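PDB 1X3L: glycerate 2-kinase from Pyrococcus horikoshii, which catalyses the magnesium-dependent transfer of phosphate from ATP to D-glycerate, giving 2-phosphoglycerate. Local coordinates for residues A[150-155]-A[232-237]; A[160-165]-A[225-230]; A[338-343]-A[405-410]; A[374-379]-A[413-418]. One frame throughout, in Å; residues are numbered along the deposited sequence.

Interaction 1: A[150-155]-A[232-237]; sequences KLTTDL and KVPESV
Thr152 OG1 is hydrogen-bonded within its own helix to the backbone carbonyl of Asp148, one turn back, and across the contact it is covered by carbon, with Val237 CG2 at 3.3 Å and Pro234 CD at 3.6 Å. The first torsion explains the double role. With OG1 beside the backbone N and anti to the carbonyl carbon (chi1 -58°), the hydroxyl leans back to the preceding turn, and CG2 is left to approach Val233 CG1 at 4.2 Å. Threonine suits this buried place because its hydroxyl is satisfied by its own helix and its methyl still counts as an apolar surface.

One turn further on, Leu155 fills the other half of the contact. Its CD1 methyl lies 3.5 Å from Lys232 O and 4.0 Å from Val233 CG1, and it also touches Lys232 CB, so a single branch of the leucine covers both the backbone and the side chains of the incoming loop. Lys232 contributes only the near part of its chain: the amine turns away and bonds to the carbonyl of Asp228. Beta-branched Val233 offers CG1 to both Thr152 and Leu155, three residues apart on one face of the helix. Pro234, whose ring crosses the threonine side chain at about a right angle, occupies the N-cap position of helix 235-246, where a residue without a backbone N-H costs no helical bond. The arrangement is that of a helix-entry loop, with a proline at the N-cap, packed against the side of helix 146-158.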
loop_
_atom_site.group_PDB
_atom_site.type_symbol
_atom_site.label_atom_id
_atom_site.label_comp_id
_atom_site.label_asym_id
_atom_site.label_seq_id
_atom_site.Cartn_x
_atom_site.Cartn_y
_atom_site.Cartn_z
ATOM N N LYS A 150 4.726 -22.440 9.020
ATOM C CA LYS A 150 4.768 -21.629 10.232
ATOM C C LYS A 150 6.077 -21.816 10.991
ATOM O O LYS A 150 6.725 -20.844 11.369
ATOM C CB LYS A 150 3.594 -21.973 11.153
ATOM C CG LYS A 150 2.219 -21.648 10.585
ATOM C CD LYS A 150 1.135 -21.929 11.621
ATOM C CE LYS A 150 -0.249 -21.639 11.081
ATOM N NZ LYS A 150 -1.299 -21.868 12.114
ATOM N N LEU A 151 6.466 -23.066 11.215
ATOM C CA LEU A 151 7.703 -23.342 11.933
ATOM C C LEU A 151 8.909 -22.742 11.214
ATOM O O LEU A 151 9.820 -22.206 11.848
ATOM C CB LEU A 151 7.900 -24.851 12.094
ATOM C CG LEU A 151 6.805 -25.601 12.862
ATOM C CD1 LEU A 151 7.184 -27.071 12.981
ATOM C CD2 LEU A 151 6.626 -24.985 14.244
ATOM N N THR A 152 8.913 -22.835 9.889
ATOM C CA THR A 152 10.016 -22.299 9.103
ATOM C C THR A 152 10.067 -20.781 9.245
ATOM O O THR A 152 11.108 -20.214 9.574
ATOM C CB THR A 152 9.872 -22.665 7.610
ATOM O OG1 THR A 152 9.806 -24.090 7.468
ATOM C CG2 THR A 152 11.064 -22.143 6.819
ATOM N N THR A 153 8.937 -20.127 9.000
ATOM C CA THR A 153 8.867 -18.675 9.109
ATOM C C THR A 153 9.251 -18.212 10.513
ATOM O O THR A 153 9.846 -17.146 10.679
ATOM C CB THR A 153 7.452 -18.149 8.775
ATOM O OG1 THR A 153 6.480 -18.872 9.536
ATOM C CG2 THR A 153 7.150 -18.315 7.297
ATOM N N ASP A 154 8.920 -19.018 11.520
ATOM C CA ASP A 154 9.238 -18.676 12.905
ATOM C C ASP A 154 10.726 -18.752 13.205
ATOM O O ASP A 154 11.259 -17.918 13.936
ATOM C CB ASP A 154 8.486 -19.586 13.879
ATOM C CG ASP A 154 7.053 -19.149 14.095
ATOM O OD1 ASP A 154 6.843 -17.961 14.422
ATOM O OD2 ASP A 154 6.141 -19.991 13.945
ATOM N N LEU A 155 11.393 -19.758 12.650
ATOM C CA LEU A 155 12.824 -19.921 12.869
ATOM C C LEU A 155 13.589 -18.813 12.153
ATOM O O LEU A 155 14.695 -18.448 12.554
ATOM C CB LEU A 155 13.283 -21.291 12.364
ATOM C CG LEU A 155 12.687 -22.497 13.096
ATOM C CD1 LEU A 155 13.131 -23.780 12.414
ATOM C CD2 LEU A 155 13.126 -22.482 14.553
ATOM N N LYS A 232 17.252 -27.131 11.525
ATOM C CA LYS A 232 16.139 -26.927 12.443
ATOM C C LYS A 232 14.774 -26.922 11.761
ATOM O O LYS A 232 13.766 -27.253 12.384
ATOM C CB LYS A 232 16.333 -25.624 13.225
ATOM C CG LYS A 232 17.542 -25.628 14.156
ATOM C CD LYS A 232 17.604 -24.340 14.976
ATOM C CE LYS A 232 18.746 -24.357 15.986
ATOM N NZ LYS A 232 20.089 -24.384 15.338
ATOM N N VAL A 233 14.736 -26.548 10.485
ATOM C CA VAL A 233 13.473 -26.520 9.751
ATOM C C VAL A 233 13.000 -27.949 9.513
ATOM O O VAL A 233 13.804 -28.878 9.500
ATOM C CB VAL A 233 13.628 -25.826 8.382
ATOM C CG1 VAL A 233 14.105 -24.399 8.578
ATOM C CG2 VAL A 233 14.603 -26.604 7.508
ATOM N N PRO A 234 11.686 -28.146 9.324
ATOM C CA PRO A 234 11.181 -29.501 9.089
ATOM C C PRO A 234 11.870 -30.183 7.907
ATOM O O PRO A 234 12.387 -29.520 7.002
ATOM C CB PRO A 234 9.686 -29.281 8.856
ATOM C CG PRO A 234 9.621 -27.881 8.326
ATOM C CD PRO A 234 10.602 -27.158 9.207
ATOM N N GLU A 235 11.872 -31.510 7.928
ATOM C CA GLU A 235 12.501 -32.302 6.880
ATOM C C GLU A 235 11.888 -31.995 5.515
ATOM O O GLU A 235 12.591 -31.942 4.510
ATOM C CB GLU A 235 12.342 -33.794 7.194
ATOM C CG GLU A 235 13.388 -34.697 6.554
ATOM C CD GLU A 235 13.051 -36.171 6.704
ATOM O OE1 GLU A 235 12.645 -36.584 7.816
ATOM O OE2 GLU A 235 13.199 -36.921 5.713
ATOM N N SER A 236 10.575 -31.787 5.492
ATOM C CA SER A 236 9.860 -31.497 4.254
ATOM C C SER A 236 10.387 -30.246 3.558
ATOM O O SER A 236 10.366 -30.161 2.329
ATOM C CB SER A 236 8.364 -31.334 4.530
ATOM O OG SER A 236 8.113 -30.179 5.312
ATOM N N VAL A 237 10.849 -29.275 4.340
ATOM C CA VAL A 237 11.380 -28.046 3.763
ATOM C C VAL A 237 12.741 -28.318 3.130
ATOM O O VAL A 237 12.993 -27.909 1.995
ATOM C CB VAL A 237 11.511 -26.926 4.824
ATOM C CG1 VAL A 237 12.261 -25.731 4.244
ATOM C CG2 VAL A 237 10.129 -26.485 5.275
#

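Interaction 2: A[160-165]-A[225-230]; sequences GAKIHE and ELYDIW
The N-terminal turn of helix 163-171 meets the C-terminal end of helix 217-226 here, and a tyrosine spans the gap between them. Tyr227 OH donates a 2.6 Å hydrogen bond to Glu165 OE1, using the syn lone pair of that oxygen. The anti lone pair of the same OE1 receives the backbone N of Lys162 at 3.2 Å, with an N-H...O angle of 143°. Two donors therefore fix the carboxylate, whose plane stands 84° from that of the ring. Glutamate fits because, three residues past the N-cap Lys162, its side chain can fold back to the backbone N-H of that N-cap residue, as the N3 residue does in a capping box, and the helix end would probably favour a negative charge.

The ring is also packed by the loop before the helix. Gly160 O sits over one face, 3.7 Å from CZ and offset toward the rim, while the small Ala161 brings CB obliquely against CE1. Just after the tyrosine in the chain, Asp228 takes positive phi as the C-prime residue, with its N bonded to Glu225 O and Ile229 N to Leu224 O. The contact thus joins a helix start braced by its N3 glutamate, as in half of a capping box, to a helix closed by a Schellman motif.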
loop_
_atom_site.group_PDB
_atom_site.type_symbol
_atom_site.label_atom_id
_atom_site.label_comp_id
_atom_site.label_asym_id
_atom_site.label_seq_id
_atom_site.Cartn_x
_atom_site.Cartn_y
_atom_site.Cartn_z
ATOM N N GLY A 160 16.574 -13.773 13.724
ATOM C CA GLY A 160 16.833 -12.463 13.158
ATOM C C GLY A 160 17.301 -12.551 11.721
ATOM O O GLY A 160 18.501 -12.564 11.446
ATOM N N ALA A 161 16.348 -12.615 10.799
ATOM C CA ALA A 161 16.669 -12.702 9.381
ATOM C C ALA A 161 16.112 -11.495 8.641
ATOM O O ALA A 161 15.013 -11.028 8.943
ATOM C CB ALA A 161 16.092 -13.981 8.801
ATOM N N LYS A 162 16.871 -10.988 7.674
ATOM C CA LYS A 162 16.423 -9.837 6.902
ATOM C C LYS A 162 15.128 -10.198 6.178
ATOM O O LYS A 162 14.950 -11.334 5.737
ATOM C CB LYS A 162 17.507 -9.411 5.908
ATOM C CG LYS A 162 18.798 -8.948 6.581
ATOM C CD LYS A 162 19.769 -8.329 5.583
ATOM C CE LYS A 162 21.064 -7.890 6.263
ATOM N NZ LYS A 162 21.995 -7.185 5.326
ATOM N N ILE A 163 14.224 -9.231 6.065
ATOM C CA ILE A 163 12.928 -9.452 5.430
ATOM C C ILE A 163 12.959 -10.002 4.000
ATOM O O ILE A 163 12.105 -10.807 3.624
ATOM C CB ILE A 163 12.081 -8.155 5.458
ATOM C CG1 ILE A 163 10.798 -8.345 4.639
ATOM C CG2 ILE A 163 12.908 -6.989 4.946
ATOM C CD1 ILE A 163 9.897 -7.129 4.632
ATOM N N HIS A 164 13.930 -9.581 3.198
ATOM C CA HIS A 164 13.995 -10.068 1.825
ATOM C C HIS A 164 14.540 -11.496 1.768
ATOM O O HIS A 164 14.257 -12.238 0.825
ATOM C CB HIS A 164 14.849 -9.131 0.962
ATOM C CG HIS A 164 16.310 -9.169 1.280
ATOM N ND1 HIS A 164 17.130 -10.208 0.894
ATOM C CD2 HIS A 164 17.103 -8.287 1.936
ATOM C CE1 HIS A 164 18.365 -9.964 1.296
ATOM N NE2 HIS A 164 18.376 -8.805 1.930
ATOM N N GLU A 165 15.317 -11.875 2.781
ATOM C CA GLU A 165 15.883 -13.220 2.849
ATOM C C GLU A 165 14.787 -14.191 3.262
ATOM O O GLU A 165 14.822 -15.368 2.910
ATOM C CB GLU A 165 17.029 -13.279 3.865
ATOM C CG GLU A 165 18.212 -12.390 3.527
ATOM C CD GLU A 165 19.335 -12.493 4.543
ATOM O OE1 GLU A 165 19.079 -12.261 5.741
ATOM O OE2 GLU A 165 20.476 -12.804 4.143
ATOM N N GLU A 225 21.124 -21.894 6.089
ATOM C CA GLU A 225 22.379 -22.319 6.693
ATOM C C GLU A 225 23.051 -21.145 7.401
ATOM O O GLU A 225 23.530 -21.279 8.529
ATOM C CB GLU A 225 23.319 -22.888 5.623
ATOM C CG GLU A 225 22.848 -24.205 5.018
ATOM C CD GLU A 225 23.802 -24.743 3.964
ATOM O OE1 GLU A 225 24.025 -24.046 2.950
ATOM O OE2 GLU A 225 24.329 -25.861 4.150
ATOM N N LEU A 226 23.078 -19.996 6.734
ATOM C CA LEU A 226 23.689 -18.795 7.290
ATOM C C LEU A 226 23.159 -18.476 8.684
ATOM O O LEU A 226 23.883 -17.948 9.527
ATOM C CB LEU A 226 23.434 -17.598 6.371
ATOM C CG LEU A 226 23.990 -16.264 6.874
ATOM C CD1 LEU A 226 25.508 -16.346 6.954
ATOM C CD2 LEU A 226 23.559 -15.139 5.945
ATOM N N TYR A 227 21.893 -18.797 8.923
ATOM C CA TYR A 227 21.273 -18.538 10.215
ATOM C C TYR A 227 21.129 -19.808 11.042
ATOM O O TYR A 227 20.321 -19.874 11.968
ATOM C CB TYR A 227 19.912 -17.875 10.003
ATOM C CG TYR A 227 20.022 -16.466 9.459
ATOM C CD1 TYR A 227 19.079 -15.965 8.562
ATOM C CD2 TYR A 227 21.069 -15.629 9.849
ATOM C CE1 TYR A 227 19.179 -14.666 8.066
ATOM C CE2 TYR A 227 21.176 -14.329 9.361
ATOM C CZ TYR A 227 20.229 -13.856 8.471
ATOM O OH TYR A 227 20.330 -12.574 7.990
ATOM N N ASP A 228 21.932 -20.809 10.698
ATOM C CA ASP A 228 21.939 -22.097 11.385
ATOM C C ASP A 228 20.567 -22.668 11.726
ATOM O O ASP A 228 20.349 -23.151 12.838
ATOM C CB ASP A 228 22.782 -22.002 12.659
ATOM C CG ASP A 228 24.262 -21.837 12.365
ATOM O OD1 ASP A 228 24.848 -22.739 11.726
ATOM O OD2 ASP A 228 24.839 -20.805 12.769
ATOM N N ILE A 229 19.644 -22.616 10.771
ATOM C CA ILE A 229 18.311 -23.165 10.984
ATOM C C ILE A 229 18.002 -24.196 9.905
ATOM O O ILE A 229 16.915 -24.772 9.875
ATOM C CB ILE A 229 17.220 -22.070 10.955
ATOM C CG1 ILE A 229 17.333 -21.251 9.671
ATOM C CG2 ILE A 229 17.341 -21.184 12.188
ATOM C CD1 ILE A 229 16.244 -20.212 9.524
ATOM N N TRP A 230 18.974 -24.426 9.026
ATOM C CA TRP A 230 18.827 -25.388 7.939
ATOM C C TRP A 230 18.464 -26.767 8.478
ATOM O O TRP A 230 17.638 -27.472 7.897
ATOM C CB TRP A 230 20.126 -25.467 7.128
ATOM C CG TRP A 230 20.149 -26.565 6.098
ATOM C CD1 TRP A 230 20.930 -27.686 6.113
ATOM C CD2 TRP A 230 19.349 -26.651 4.912
ATOM N NE1 TRP A 230 20.666 -28.465 5.012
ATOM C CE2 TRP A 230 19.700 -27.853 4.257
ATOM C CE3 TRP A 230 18.368 -25.829 4.337
ATOM C CZ2 TRP A 230 19.104 -28.256 3.054
ATOM C CZ3 TRP A 230 17.776 -26.231 3.140
ATOM C CH2 TRP A 230 18.148 -27.434 2.514
#

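Interaction 3: A[338-343]-A[405-410]; sequences GGKGGP and SYEALK
Lys340 lies along one face of the Tyr406 ring, its side chain following the tyrosine outward from the backbone. CG is anti to the backbone N (chi1 -158°) and the side chain stays extended until a bend at its last torsion, which sets NZ above the ring centre, 3.7 Å from the centroid and 11° off the normal. This is a cation-pi contact, and CE adds a CH-pi contact over the same face. Nearer the backbone, CD of Lys340 comes within 3.4 Å of Tyr406 CD2 and also touches Glu407 OE2. A long aliphatic chain with a charged end suits the site, since its methylenes cover the ring and its amine reaches the pi cloud.

The backbones are joined as well. Tyr406 N donates to Lys340 O at 3.0 Å, so the first turn of the helix that carries Tyr406 is tied to the glycine-rich loop. Beyond that carbonyl, Gly341 passes beside Ser405 OG with backbone angles that a side chain would obstruct, which lets the loop run close to the helix. Lys340 N is held in turn by the side chain of Asn404.

Water 1 accepts from Lys340 NZ at 2.8 Å and makes a weak hydrogen bond, 3.3 Å, with Tyr406 OH. Glu407 OE1 forms a salt bridge with Lys410 NZ at 2.7 Å, while OE2 stands 5.5 Å from Lys340 NZ. The charged state of Lys340 is thus probably helped by the ring and the water, with Glu407 giving at most a longer-range contribution.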
loop_
_atom_site.group_PDB
_atom_site.type_symbol
_atom_site.label_atom_id
_atom_site.label_comp_id
_atom_site.label_asym_id
_atom_site.label_seq_id
_atom_site.Cartn_x
_atom_site.Cartn_y
_atom_site.Cartn_z
ATOM N N GLY A 338 5.710 7.813 26.421
ATOM C CA GLY A 338 5.232 8.812 25.483
ATOM C C GLY A 338 3.778 9.170 25.726
ATOM O O GLY A 338 3.099 8.530 26.534
ATOM N N GLY A 339 3.300 10.194 25.025
ATOM C CA GLY A 339 1.920 10.623 25.176
ATOM C C GLY A 339 1.041 10.126 24.044
ATOM O O GLY A 339 1.339 9.110 23.424
ATOM N N LYS A 340 -0.043 10.847 23.773
ATOM C CA LYS A 340 -0.974 10.472 22.712
ATOM C C LYS A 340 -0.586 11.213 21.431
ATOM O O LYS A 340 -0.316 12.413 21.465
ATOM C CB LYS A 340 -2.403 10.849 23.128
ATOM C CG LYS A 340 -3.512 10.088 22.406
ATOM C CD LYS A 340 -4.888 10.541 22.901
ATOM C CE LYS A 340 -5.989 9.549 22.532
ATOM N NZ LYS A 340 -6.084 9.298 21.067
ATOM N N GLY A 341 -0.555 10.501 20.308
ATOM C CA GLY A 341 -0.184 11.136 19.054
ATOM C C GLY A 341 0.299 10.156 18.004
ATOM O O GLY A 341 0.104 8.951 18.144
ATOM N N GLY A 342 0.927 10.679 16.950
ATOM C CA GLY A 342 1.428 9.845 15.868
ATOM C C GLY A 342 2.325 10.623 14.913
ATOM O O GLY A 342 2.485 11.831 15.075
ATOM N N PRO A 343 2.898 9.967 13.885
ATOM C CA PRO A 343 3.787 10.617 12.910
ATOM C C PRO A 343 3.237 11.889 12.258
ATOM O O PRO A 343 3.793 12.973 12.432
ATOM C CB PRO A 343 4.043 9.515 11.881
ATOM C CG PRO A 343 3.882 8.243 12.679
ATOM C CD PRO A 343 2.669 8.556 13.524
ATOM N N SER A 405 1.487 15.103 20.846
ATOM C CA SER A 405 0.958 16.045 19.854
ATOM C C SER A 405 -0.562 15.993 19.682
ATOM O O SER A 405 -1.180 16.998 19.351
ATOM C CB SER A 405 1.636 15.834 18.493
ATOM O OG SER A 405 1.420 14.518 18.008
ATOM N N TYR A 406 -1.165 14.832 19.908
ATOM C CA TYR A 406 -2.618 14.710 19.772
ATOM C C TYR A 406 -3.336 15.718 20.668
ATOM O O TYR A 406 -4.256 16.409 20.229
ATOM C CB TYR A 406 -3.075 13.296 20.146
ATOM C CG TYR A 406 -4.576 13.060 20.017
ATOM C CD1 TYR A 406 -5.113 12.491 18.864
ATOM C CD2 TYR A 406 -5.449 13.371 21.066
ATOM C CE1 TYR A 406 -6.479 12.223 18.754
ATOM C CE2 TYR A 406 -6.826 13.111 20.966
ATOM C CZ TYR A 406 -7.327 12.533 19.807
ATOM O OH TYR A 406 -8.670 12.243 19.695
ATOM N N GLU A 407 -2.913 15.800 21.925
ATOM C CA GLU A 407 -3.543 16.705 22.876
ATOM C C GLU A 407 -3.405 18.178 22.510
ATOM O O GLU A 407 -4.300 18.982 22.792
ATOM C CB GLU A 407 -2.978 16.463 24.279
ATOM C CG GLU A 407 -3.209 15.054 24.809
ATOM C CD GLU A 407 -4.675 14.664 24.800
ATOM O OE1 GLU A 407 -5.504 15.455 25.293
ATOM O OE2 GLU A 407 -4.999 13.564 24.304
ATOM N N ALA A 408 -2.290 18.545 21.888
ATOM C CA ALA A 408 -2.088 19.939 21.504
ATOM C C ALA A 408 -2.971 20.288 20.315
ATOM O O ALA A 408 -3.697 21.281 20.343
ATOM C CB ALA A 408 -0.619 20.196 21.161
ATOM N N LEU A 409 -2.900 19.465 19.272
ATOM C CA LEU A 409 -3.694 19.693 18.069
ATOM C C LEU A 409 -5.187 19.691 18.380
ATOM O O LEU A 409 -5.951 20.439 17.775
ATOM C CB LEU A 409 -3.390 18.620 17.021
ATOM C CG LEU A 409 -1.979 18.633 16.411
ATOM C CD1 LEU A 409 -1.823 17.446 15.469
ATOM C CD2 LEU A 409 -1.745 19.952 15.662
ATOM N N LYS A 410 -5.585 18.850 19.329
ATOM C CA LYS A 410 -6.984 18.733 19.726
ATOM C C LYS A 410 -7.586 20.046 20.225
ATOM O O LYS A 410 -8.779 20.293 20.050
ATOM C CB LYS A 410 -7.132 17.667 20.822
ATOM C CG LYS A 410 -8.566 17.440 21.287
ATOM C CD LYS A 410 -8.676 16.287 22.288
ATOM C CE LYS A 410 -8.114 16.660 23.653
ATOM N NZ LYS A 410 -8.147 15.506 24.604
HETATM O O HOH W 1 -8.205 9.014 19.291
#

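Interaction 4: A[374-379]-A[413-418]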
loop_
_atom_site.group_PDB
_atom_site.type_symbol
_atom_site.label_atom_id
_atom_site.label_comp_id
_atom_site.label_asym_id
_atom_site.label_seq_id
_atom_site.Cartn_x
_atom_site.Cartn_y
_atom_site.Cartn_z
ATOM N N THR A 374 -4.166 6.314 17.726
ATOM C CA THR A 374 -5.289 7.232 17.882
ATOM C C THR A 374 -6.274 7.046 16.741
ATOM O O THR A 374 -6.002 6.320 15.788
ATOM C CB THR A 374 -4.834 8.702 17.867
ATOM O OG1 THR A 374 -4.615 9.116 16.511
ATOM C CG2 THR A 374 -3.539 8.868 18.661
ATOM N N ASP A 375 -7.413 7.724 16.838
ATOM C CA ASP A 375 -8.442 7.640 15.812
ATOM C C ASP A 375 -8.333 8.740 14.756
ATOM O O ASP A 375 -9.135 8.789 13.815
ATOM C CB ASP A 375 -9.822 7.666 16.463
ATOM C CG ASP A 375 -10.123 6.382 17.216
ATOM O OD1 ASP A 375 -9.991 5.297 16.607
ATOM O OD2 ASP A 375 -10.487 6.451 18.407
ATOM N N ALA A 376 -7.349 9.622 14.923
ATOM C CA ALA A 376 -7.116 10.706 13.966
ATOM C C ALA A 376 -6.229 10.186 12.842
ATOM O O ALA A 376 -5.396 9.304 13.060
ATOM C CB ALA A 376 -6.435 11.881 14.652
ATOM N N ALA A 377 -6.403 10.729 11.641
ATOM C CA ALA A 377 -5.588 10.317 10.507
ATOM C C ALA A 377 -4.333 11.187 10.414
ATOM O O ALA A 377 -3.367 10.836 9.734
ATOM C CB ALA A 377 -6.389 10.417 9.222
ATOM N N GLY A 378 -4.345 12.321 11.102
ATOM C CA GLY A 378 -3.189 13.197 11.056
ATOM C C GLY A 378 -3.484 14.579 11.600
ATOM O O GLY A 378 -4.397 14.751 12.404
ATOM N N GLY A 379 -2.712 15.569 11.158
ATOM C CA GLY A 379 -2.914 16.926 11.629
ATOM C C GLY A 379 -3.059 17.928 10.501
ATOM O O GLY A 379 -2.650 17.673 9.370
ATOM N N GLY A 413 -8.136 22.840 16.979
ATOM C CA GLY A 413 -8.773 22.358 15.765
ATOM C C GLY A 413 -7.795 21.822 14.741
ATOM O O GLY A 413 -8.058 21.879 13.541
ATOM N N GLY A 414 -6.681 21.274 15.217
ATOM C CA GLY A 414 -5.656 20.764 14.322
ATOM C C GLY A 414 -5.669 19.283 14.008
ATOM O O GLY A 414 -4.793 18.801 13.294
ATOM N N LEU A 415 -6.643 18.550 14.535
ATOM C CA LEU A 415 -6.722 17.124 14.256
ATOM C C LEU A 415 -7.521 16.870 12.988
ATOM O O LEU A 415 -8.495 17.563 12.705
ATOM C CB LEU A 415 -7.378 16.371 15.416
ATOM C CG LEU A 415 -6.554 16.245 16.699
ATOM C CD1 LEU A 415 -7.316 15.391 17.705
ATOM C CD2 LEU A 415 -5.204 15.596 16.377
ATOM N N LEU A 416 -7.092 15.873 12.225
ATOM C CA LEU A 416 -7.787 15.500 11.005
ATOM C C LEU A 416 -8.340 14.095 11.203
ATOM O O LEU A 416 -7.578 13.148 11.398
ATOM C CB LEU A 416 -6.833 15.506 9.809
ATOM C CG LEU A 416 -7.528 15.191 8.478
ATOM C CD1 LEU A 416 -8.485 16.330 8.133
ATOM C CD2 LEU A 416 -6.508 15.011 7.377
ATOM N N PHE A 417 -9.664 13.974 11.178
ATOM C CA PHE A 417 -10.339 12.688 11.334
ATOM C C PHE A 417 -11.012 12.315 10.026
ATOM O O PHE A 417 -11.879 13.041 9.550
ATOM C CB PHE A 417 -11.421 12.769 12.408
ATOM C CG PHE A 417 -10.895 12.828 13.804
ATOM C CD1 PHE A 417 -10.686 11.661 14.528
ATOM C CD2 PHE A 417 -10.623 14.052 14.404
ATOM C CE1 PHE A 417 -10.215 11.709 15.838
ATOM C CE2 PHE A 417 -10.152 14.112 15.712
ATOM C CZ PHE A 417 -9.947 12.936 16.431
ATOM N N THR A 418 -10.628 11.180 9.454
ATOM C CA THR A 418 -11.226 10.724 8.205
ATOM C C THR A 418 -12.199 9.582 8.490
ATOM O O THR A 418 -13.138 9.337 7.727
ATOM C CB THR A 418 -10.160 10.174 7.248
ATOM O OG1 THR A 418 -9.471 9.094 7.892
ATOM C CG2 THR A 418 -9.150 11.261 6.871
HETATM O O HOH W 2 -9.439 9.151 11.070
#
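Leu416 O accepts from Ala377 N at 2.7 Å, nearly along the C=O axis, and more weakly from Gly378 N at 3.4 Å. Two successive residues facing one partner make a classic beta bulge, here where strand 378-382 pairs antiparallel with the short edge strand 415-416 of the mixed sheet. The return bond, Leu416 N to Gly378 O at 2.9 Å, meets its acceptor from above the carbonyl plane. At the backbone angles of Gly378 a CB would collide with the carbonyl O of Ala377, so glycine suits the place, and at the next pair the bare CA of Gly379 comes within 3.1 Å of Gly414 O.

Before the bulge, Thr374 OG1 accepts from Ala376 N in an ST turn, and water 2 links Asp375 O to Thr418 N. Packing completes the contact. Small Ala376 lays CB over one face of the Phe417 ring in a CH-pi contact, 4.1 Å from the centroid, and approaches Leu415 as well. The ring swings back to the opposing loop because CG sits beside the backbone N (chi1 -73°). Leu416 packs on Val363 and Phe365 of strand 359-366, the next strand but one, and on Leu11 of helix 6-20. Beside the bulge, Ala377 CB rests 3.6 Å from Thr418 OG1.

Along the chain, helix 146-158 comes first and is followed by helix 163-171; helices 217-226 and 235-246 return to pack on them. Interaction 2 closes a loop lying wholly within the longer one closed by interaction 1, and the two touch through Leu155 and Ile229. Interactions 3 and 4 come later, in series with the first pair and in the MOFRL part of the chain, with nearest atoms at least about 18 Å from it. Their segments alternate: 338-343, 374-379, 405-410, 413-418. The crossing loops share an interface, where Tyr406 meets Leu415 and Phe417, and Lys340 meets Thr374, binding loop, helix 405-411 and sheet edge together.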